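Local atomic coordinates of prolyl oligopeptidase (Galerina marginata, PDB entry 5N4B), a protein that cleaves peptide bonds after prolyl residues and closes peptides into macrocycles in the biosynthesis of the amanitin toxins. Residues A[674-677]-A[678-682]; A[37-40]-A[41-44]. The protein carries 1 engineered substitution. One frame throughout, in Å; residues are numbered along the deposited sequence.

Both interactions are local turns of backbone, and they lie against each other although they come from distant parts of the chain. Interaction 1 is the last turn and end of helix 668-680 in the α/β-hydrolase domain; interaction 2 is a 3-10 turn in the N-terminal loop between strand 30-35 and helix 46-64. Y38 of the second packs on A675, T676 and H679 of the first, and L41 CD1 reaches A675 CB at 4.0 Å. In interaction 1, I674, A675, L677 and Q678 are buried and H679 is exposed; in interaction 2, Y38, W40 and L41 are buried and E43 is exposed. Interaction 1 is governed by i to i+4 bonds and one asparagine side chain; interaction 2 pairs i to i+3 bonds with an aromatic-aliphatic contact inside and a glutamine-glutamate cluster further out.

Interaction 1 (A[674-677]-A[678-682]); sequences IATL and QHNVP
Q678 N donates to I674 O at 2.9 Å, and its side chain turns back along the same helix side. With CG beside the backbone N (chi1 -65°) and the chain extended beyond it, the Q678 side chain crosses that of I674 obliquely, with Q678 NE2 3.6 Å from I674 CG1. A long polar residue suits this buried place because both ends of its amide are satisfied: NE2 by L688 O of the neighbouring strand, OE1 by Q55. H679 follows with the next i to i+4 bond, N to A675 O, while its CB lies 3.4 Å from that oxygen. All this belongs to the closing turn of helix 668-680, the helix of the β-α-β unit between strands 653-659 and 688-693 in the α/β-hydrolase domain. At N680 the pattern gains a second grip. T676 O accepts both N680 N, at 3.0 Å, and N680 ND2, at 2.9 Å; the two donors come from opposite faces of the carbonyl plane, and the oxygen lies nearly in the plane of the asparagine amide. Asparagine is short enough to fold back this way, and T676 CG2 runs alongside ND2 at 3.5 Å. V681, the first residue to leave helical geometry, still gives its N to L677 O at 3.0 Å, with a nearly straight N-H...O angle of 172°, and its CG2 sits 3.4 Å from the same oxygen.

Interaction 2 (A[37-40]-A[41-44]); sequences PYQW and LEES
L41 packs against the W40 ring and close to Y38 O, and its side chain can be followed outward. CB sits 3.4 Å from Y38 O, the oxygen that also accepts L41 N. CG, placed beside the backbone N (chi1 -76°), stands over one face of the W40 six-membered ring, 3.9 Å from its centroid and 4° off the ring normal, a CH-π contact. From this branch point the two methyls of leucine divide the work, CD2 on the W40 indole face, 3.7 Å from CZ3, and CD1 against Y38 CB; beyond the segments W51 of helix 46-64 adds to the packing. W40 gives its indole NE1 to R16 O and forms a cation-π pair with R16; the OH of Y38 is bonded to R17. The backbone here is a 3-10 turn leading from strand 30-35 toward helix 46-64: L41 N, E42 N and E43 N each bond to the carbonyl three residues back. On the more polar side, the bend of the Q39 chain at chi2 (-78°) carries NE2 to E42 OE1 at 3.0 Å, from above the carboxylate, with the two flat groups nearly perpendicular. The same NE2 makes a weak bond to E43 OE2 at 3.3 Å. An amide suits this place because NE2 donates to the two carboxylates while OE1 accepts from a water that also donates to E43 OE2. E42 OE2 meanwhile forms salt bridges with K610 and K672 of the hydrolase domain.

Interaction 1 (A[674-677]-A[678-682])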
loop_
_atom_site.group_PDB
_atom_site.type_symbol
_atom_site.label_atom_id
_atom_site.label_comp_id
_atom_site.label_asym_id
_atom_site.label_seq_id
_atom_site.Cartn_x
_atom_site.Cartn_y
_atom_site.Cartn_z
ATOM N N ILE A 674 0.820 24.282 -2.509
ATOM C CA ILE A 674 2.049 25.046 -2.272
ATOM C C ILE A 674 1.921 26.456 -2.857
ATOM O O ILE A 674 2.379 27.439 -2.260
ATOM C CB ILE A 674 3.314 24.312 -2.738
ATOM C CG1 ILE A 674 4.601 24.927 -2.151
ATOM C CG2 ILE A 674 3.386 24.307 -4.236
ATOM C CD1 ILE A 674 4.698 24.838 -0.653
ATOM N N ALA A 675 1.273 26.592 -4.011
ATOM C CA ALA A 675 1.086 27.934 -4.565
ATOM C C ALA A 675 0.220 28.790 -3.649
ATOM O O ALA A 675 0.462 29.995 -3.487
ATOM C CB ALA A 675 0.465 27.808 -5.957
ATOM N N THR A 676 -0.793 28.175 -3.042
ATOM C CA THR A 676 -1.679 28.880 -2.126
ATOM C C THR A 676 -0.955 29.256 -0.835
ATOM O O THR A 676 -1.120 30.366 -0.318
ATOM C CB THR A 676 -2.922 28.007 -1.876
ATOM O OG1 THR A 676 -3.579 27.761 -3.124
ATOM C CG2 THR A 676 -3.903 28.677 -0.986
ATOM N N LEU A 677 -0.133 28.358 -0.293
ATOM C CA LEU A 677 0.665 28.711 0.866
ATOM C C LEU A 677 1.574 29.878 0.554
ATOM O O LEU A 677 1.677 30.828 1.339
ATOM C CB LEU A 677 1.516 27.534 1.309
ATOM C CG LEU A 677 0.891 26.371 2.055
ATOM C CD1 LEU A 677 1.941 25.320 2.358
ATOM C CD2 LEU A 677 0.228 26.870 3.330
ATOM N N GLN A 678 2.306 29.790 -0.555
ATOM C CA GLN A 678 3.272 30.836 -0.899
ATOM C C GLN A 678 2.617 32.153 -1.200
ATOM O O GLN A 678 3.235 33.188 -0.951
ATOM C CB GLN A 678 4.183 30.378 -2.049
ATOM C CG GLN A 678 5.083 29.197 -1.697
ATOM C CD GLN A 678 5.900 28.672 -2.892
ATOM O OE1 GLN A 678 5.737 29.128 -4.038
ATOM N NE2 GLN A 678 6.787 27.703 -2.636
ATOM N N HIS A 679 1.367 32.148 -1.653
ATOM C CA HIS A 679 0.631 33.392 -1.871
ATOM C C HIS A 679 0.141 33.997 -0.559
ATOM O O HIS A 679 0.106 35.219 -0.397
ATOM C CB HIS A 679 -0.567 33.097 -2.748
ATOM C CG HIS A 679 -1.520 34.234 -2.836
ATOM N ND1 HIS A 679 -1.257 35.355 -3.578
ATOM C CD2 HIS A 679 -2.754 34.401 -2.311
ATOM C CE1 HIS A 679 -2.277 36.184 -3.481
ATOM N NE2 HIS A 679 -3.203 35.626 -2.728
ATOM N N ASN A 680 -0.325 33.166 0.363
ATOM C CA ASN A 680 -0.961 33.654 1.568
ATOM C C ASN A 680 0.039 34.084 2.627
ATOM O O ASN A 680 -0.213 35.094 3.318
ATOM C CB ASN A 680 -1.902 32.603 2.130
ATOM C CG ASN A 680 -3.239 32.671 1.493
ATOM O OD1 ASN A 680 -4.075 33.515 1.849
ATOM N ND2 ASN A 680 -3.459 31.825 0.512
ATOM N N VAL A 681 1.142 33.348 2.805
ATOM C CA VAL A 681 2.155 33.689 3.819
ATOM C C VAL A 681 3.527 33.757 3.166
ATOM O O VAL A 681 4.444 33.006 3.531
ATOM C CB VAL A 681 2.089 32.772 5.049
ATOM C CG1 VAL A 681 0.819 33.052 5.842
ATOM C CG2 VAL A 681 2.115 31.307 4.647
ATOM N N PRO A 682 3.718 34.651 2.193
ATOM C CA PRO A 682 5.003 34.684 1.503
ATOM C C PRO A 682 6.158 34.951 2.434
ATOM O O PRO A 682 7.276 34.461 2.199
ATOM C CB PRO A 682 4.798 35.815 0.485
ATOM C CG PRO A 682 3.691 36.650 1.069
ATOM C CD PRO A 682 2.770 35.651 1.690
#

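Interaction 2 (A[37-40]-A[41-44])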
loop_
_atom_site.group_PDB
_atom_site.type_symbol
_atom_site.label_atom_id
_atom_site.label_comp_id
_atom_site.label_asym_id
_atom_site.label_seq_id
_atom_site.Cartn_x
_atom_site.Cartn_y
_atom_site.Cartn_z
ATOM N N PRO A 37 -7.555 30.324 -8.624
ATOM C CA PRO A 37 -6.556 31.063 -9.399
ATOM C C PRO A 37 -5.434 30.203 -9.898
ATOM O O PRO A 37 -4.670 30.640 -10.774
ATOM C CB PRO A 37 -6.048 32.134 -8.408
ATOM C CG PRO A 37 -6.391 31.591 -7.075
ATOM C CD PRO A 37 -7.670 30.823 -7.251
ATOM N N TYR A 38 -5.266 28.997 -9.324
ATOM C CA TYR A 38 -4.222 28.075 -9.750
ATOM C C TYR A 38 -4.790 26.889 -10.536
ATOM O O TYR A 38 -4.140 25.835 -10.644
ATOM C CB TYR A 38 -3.354 27.627 -8.549
ATOM C CG TYR A 38 -2.795 28.844 -7.815
ATOM C CD1 TYR A 38 -1.989 29.781 -8.463
ATOM C CD2 TYR A 38 -3.112 29.073 -6.471
ATOM C CE1 TYR A 38 -1.528 30.886 -7.802
ATOM C CE2 TYR A 38 -2.651 30.173 -5.822
ATOM C CZ TYR A 38 -1.866 31.079 -6.462
ATOM O OH TYR A 38 -1.436 32.219 -5.780
ATOM N N GLN A 39 -5.975 27.054 -11.120
ATOM C CA GLN A 39 -6.535 26.001 -11.968
ATOM C C GLN A 39 -5.555 25.593 -13.048
ATOM O O GLN A 39 -5.505 24.420 -13.433
ATOM C CB GLN A 39 -7.875 26.456 -12.572
ATOM C CG GLN A 39 -8.530 25.383 -13.470
ATOM C CD GLN A 39 -7.886 25.298 -14.845
ATOM O OE1 GLN A 39 -7.479 26.316 -15.413
ATOM N NE2 GLN A 39 -7.751 24.076 -15.385
ATOM N N TRP A 40 -4.755 26.542 -13.536
ATOM C CA TRP A 40 -3.817 26.288 -14.623
ATOM C C TRP A 40 -2.713 25.309 -14.232
ATOM O O TRP A 40 -2.110 24.696 -15.108
ATOM C CB TRP A 40 -3.255 27.596 -15.170
ATOM C CG TRP A 40 -2.491 28.401 -14.188
ATOM C CD1 TRP A 40 -2.990 29.318 -13.322
ATOM C CD2 TRP A 40 -1.091 28.338 -13.976
ATOM N NE1 TRP A 40 -1.948 29.838 -12.564
ATOM C CE2 TRP A 40 -0.777 29.259 -12.958
ATOM C CE3 TRP A 40 -0.053 27.607 -14.565
ATOM C CZ2 TRP A 40 0.525 29.474 -12.520
ATOM C CZ3 TRP A 40 1.236 27.816 -14.121
ATOM C CH2 TRP A 40 1.518 28.735 -13.104
ATOM N N LEU A 41 -2.469 25.099 -12.944
ATOM C CA LEU A 41 -1.497 24.106 -12.492
ATOM C C LEU A 41 -2.016 22.699 -12.619
ATOM O O LEU A 41 -1.271 21.758 -12.329
ATOM C CB LEU A 41 -1.052 24.415 -11.049
ATOM C CG LEU A 41 -0.069 25.579 -10.970
ATOM C CD1 LEU A 41 0.162 26.040 -9.516
ATOM C CD2 LEU A 41 1.292 25.186 -11.581
ATOM N N GLU A 42 -3.265 22.515 -13.042
ATOM C CA GLU A 42 -3.773 21.189 -13.382
ATOM C C GLU A 42 -3.212 20.685 -14.704
ATOM O O GLU A 42 -3.372 19.490 -15.007
ATOM C CB GLU A 42 -5.291 21.181 -13.508
ATOM C CG GLU A 42 -6.024 21.477 -12.227
ATOM C CD GLU A 42 -7.487 21.821 -12.417
ATOM O OE1 GLU A 42 -8.065 21.690 -13.534
ATOM O OE2 GLU A 42 -8.116 22.213 -11.418
ATOM N N GLU A 43 -2.587 21.563 -15.483
ATOM C CA GLU A 43 -2.300 21.293 -16.876
ATOM C C GLU A 43 -0.831 20.990 -17.086
ATOM O O GLU A 43 0.010 21.155 -16.194
ATOM C CB GLU A 43 -2.671 22.501 -17.728
ATOM C CG GLU A 43 -4.070 23.043 -17.535
ATOM C CD GLU A 43 -5.196 22.189 -18.129
ATOM O OE1 GLU A 43 -4.917 21.092 -18.675
ATOM O OE2 GLU A 43 -6.360 22.645 -18.015
ATOM N N SER A 44 -0.510 20.582 -18.305
ATOM C CA SER A 44 0.867 20.331 -18.671
ATOM C C SER A 44 1.196 21.281 -19.811
ATOM O O SER A 44 0.628 21.169 -20.912
ATOM C CB SER A 44 1.069 18.875 -19.076
ATOM O OG SER A 44 2.380 18.697 -19.566
HETATM O O HOH W 1 -6.831 25.679 -18.241
#